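Oxidized polyvinyl alcohol hydrolase (Sphingopyxis, PDB 3WLA) hydrolyses beta-diketones such as nonane-4,6-dione and cleaves oxidized polyvinyl alcohol in the second step of polyvinyl alcohol degradation. Local coordinates at residues F295-W298 against A299-M303. Numbering follows the deposited sequence.
Sequences FNLW and ALNTM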
ATOM      1  N   PHE A 295      11.498 -11.579   6.085  1.00 26.65           N
ATOM      2  CA  PHE A 295      10.872 -10.309   6.399  1.00 24.27           C
ATOM      3  C   PHE A 295       9.394 -10.296   5.995  1.00 25.01           C
ATOM      4  O   PHE A 295       8.503  -9.903   6.803  1.00 24.86           O
ATOM      5  CB  PHE A 295      11.568  -9.147   5.697  1.00 21.67           C
ATOM      6  CG  PHE A 295      10.874  -7.846   5.931  1.00 24.63           C
ATOM      7  CD1 PHE A 295      10.942  -7.226   7.173  1.00 25.99           C
ATOM      8  CD2 PHE A 295      10.007  -7.320   4.973  1.00 22.98           C
ATOM      9  CE1 PHE A 295      10.146  -6.099   7.477  1.00 27.06           C
ATOM     10  CE2 PHE A 295       9.209  -6.210   5.252  1.00 24.77           C
ATOM     11  CZ  PHE A 295       9.264  -5.592   6.491  1.00 26.86           C
ATOM     12  N   ASN A 296       9.123 -10.722   4.767  1.00 23.87           N
ATOM     13  CA  ASN A 296       7.755 -10.740   4.291  1.00 23.79           C
ATOM     14  C   ASN A 296       6.863 -11.577   5.223  1.00 23.98           C
ATOM     15  O   ASN A 296       5.769 -11.157   5.582  1.00 22.34           O
ATOM     16  CB  ASN A 296       7.651 -11.343   2.893  1.00 23.41           C
ATOM     17  CG  ASN A 296       8.276 -10.457   1.790  1.00 25.17           C
ATOM     18  OD1 ASN A 296       8.479  -9.262   1.946  1.00 23.88           O
ATOM     19  ND2 ASN A 296       8.571 -11.082   0.672  1.00 22.86           N
ATOM     20  N   LEU A 297       7.328 -12.766   5.578  1.00 24.41           N
ATOM     21  CA  LEU A 297       6.545 -13.656   6.445  1.00 26.19           C
ATOM     22  C   LEU A 297       6.422 -13.085   7.875  1.00 25.73           C
ATOM     23  O   LEU A 297       5.386 -13.230   8.492  1.00 23.34           O
ATOM     24  CB  LEU A 297       7.172 -15.025   6.534  1.00 26.13           C
ATOM     25  CG  LEU A 297       6.454 -15.999   7.478  1.00 26.92           C
ATOM     26  CD1 LEU A 297       5.025 -16.323   6.945  1.00 22.55           C
ATOM     27  CD2 LEU A 297       7.318 -17.296   7.541  1.00 24.64           C
ATOM     28  N   TRP A 298       7.470 -12.427   8.362  1.00 26.04           N
ATOM     29  CA  TRP A 298       7.429 -11.812   9.661  1.00 25.78           C
ATOM     30  C   TRP A 298       6.397 -10.732   9.641  1.00 25.74           C
ATOM     31  O   TRP A 298       5.544 -10.651  10.545  1.00 25.36           O
ATOM     32  CB  TRP A 298       8.776 -11.182  10.026  1.00 27.46           C
ATOM     33  CG  TRP A 298       8.672 -10.324  11.279  1.00 27.49           C
ATOM     34  CD1 TRP A 298       8.633 -10.763  12.598  1.00 28.83           C
ATOM     35  CD2 TRP A 298       8.470  -8.909  11.324  1.00 27.11           C
ATOM     36  NE1 TRP A 298       8.420  -9.691  13.431  1.00 29.10           N
ATOM     37  CE2 TRP A 298       8.312  -8.547  12.679  1.00 27.84           C
ATOM     38  CE3 TRP A 298       8.404  -7.907  10.347  1.00 26.89           C
ATOM     39  CZ2 TRP A 298       8.084  -7.214  13.080  1.00 28.06           C
ATOM     40  CZ3 TRP A 298       8.179  -6.578  10.746  1.00 26.68           C
ATOM     41  CH2 TRP A 298       8.020  -6.247  12.097  1.00 27.88           C
ATOM     42  N   ALA A 299       6.439  -9.899   8.606  1.00 23.92           N
ATOM     43  CA  ALA A 299       5.513  -8.776   8.534  1.00 23.36           C
ATOM     44  C   ALA A 299       4.049  -9.246   8.442  1.00 24.58           C
ATOM     45  O   ALA A 299       3.162  -8.718   9.147  1.00 23.21           O
ATOM     46  CB  ALA A 299       5.852  -7.877   7.319  1.00 22.16           C
ATOM     47  N   LEU A 300       3.792 -10.229   7.587  1.00 23.81           N
ATOM     48  CA  LEU A 300       2.411 -10.696   7.450  1.00 25.39           C
ATOM     49  C   LEU A 300       1.929 -11.402   8.708  1.00 24.72           C
ATOM     50  O   LEU A 300       0.794 -11.181   9.111  1.00 25.21           O
ATOM     51  CB  LEU A 300       2.196 -11.592   6.216  1.00 24.15           C
ATOM     52  CG  LEU A 300       1.791 -10.919   4.882  1.00 26.12           C
ATOM     53  CD1 LEU A 300       0.290 -10.482   4.890  1.00 26.24           C
ATOM     54  CD2 LEU A 300       2.708  -9.742   4.622  1.00 26.22           C
ATOM     55  N   ASN A 301       2.751 -12.262   9.311  1.00 25.81           N
ATOM     56  CA  ASN A 301       2.321 -12.913  10.572  1.00 25.27           C
ATOM     57  C   ASN A 301       2.072 -11.849  11.651  1.00 26.01           C
ATOM     58  O   ASN A 301       1.174 -12.016  12.487  1.00 24.94           O
ATOM     59  CB  ASN A 301       3.364 -13.899  11.091  1.00 25.89           C
ATOM     60  CG  ASN A 301       3.382 -15.169  10.328  1.00 23.87           C
ATOM     61  OD1 ASN A 301       2.412 -15.537   9.636  1.00 25.51           O
ATOM     62  ND2 ASN A 301       4.480 -15.892  10.459  1.00 24.78           N
ATOM     63  N   THR A 302       2.870 -10.768  11.658  1.00 25.82           N
ATOM     64  CA  THR A 302       2.683  -9.700  12.635  1.00 25.43           C
ATOM     65  C   THR A 302       1.289  -9.045  12.390  1.00 26.34           C
ATOM     66  O   THR A 302       0.519  -8.797  13.331  1.00 24.51           O
ATOM     67  CB  THR A 302       3.802  -8.621  12.506  1.00 25.84           C
ATOM     68  OG1 THR A 302       5.057  -9.197  12.887  1.00 25.38           O
ATOM     69  CG2 THR A 302       3.538  -7.411  13.392  1.00 26.46           C
ATOM     70  N   MET A 303       0.952  -8.775  11.127  1.00 24.52           N
ATOM     71  CA  MET A 303      -0.355  -8.199  10.870  1.00 25.42           C
ATOM     72  C   MET A 303      -1.461  -9.241  11.176  1.00 24.99           C
ATOM     73  O   MET A 303      -2.530  -8.925  11.724  1.00 24.76           O
ATOM     74  CB  MET A 303      -0.428  -7.701   9.419  1.00 25.01           C
ATOM     75  CG  MET A 303       0.500  -6.480   9.170  1.00 25.33           C
ATOM     76  SD  MET A 303       0.276  -5.790   7.543  1.00 28.83           S
ATOM     77  CE  MET A 303       1.000  -7.048   6.598  1.00 26.89           C
TER
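Phe295 lays one face of its ring against the methyl of Ala299, CZ lying 4.2 Å from CB, while its carbonyl O accepts a hydrogen bond from Ala299 N at 2.7 Å. Both side chains also touch Met183 of strand 181-185, and the phenylalanine ring stacks on Tyr324. The carbonyl O of Asn296 accepts from Leu300 N and is flanked by Leu300 CD2 at 3.5 Å; the side-chain OD1 of Asn296 is hydrogen-bonded to Trp287 NE1. Leu297 O accepts a hydrogen bond from Asn301 N, and CG and CD1 of Leu297 both lie 3.6 Å from Asn301 ND2, the leucine end running obliquely across an amide whose OD1 is hydrogen-bonded to Tyr80 OH. In Trp298, CG anti to the backbone N (chi1 170°) carries the indole out and forward, where Thr302 OG1 sits over one face, 3.3 Å from CE2; NE1 is hydrogen-bonded to Thr318 OG1. Two donors grip Trp298 O from opposite faces of its carbonyl plane: Thr302 N at 2.9 Å and Thr302 OG1 at 2.8 Å. The hydroxyl, beside its own backbone N (chi1 -67°), thus makes the i to i-4 bond typical of threonine within an alpha-helix; helix 292-304 packs through Phe295, Thr302 and Met303 on strand 232-238 of the alpha/beta-hydrolase sheet.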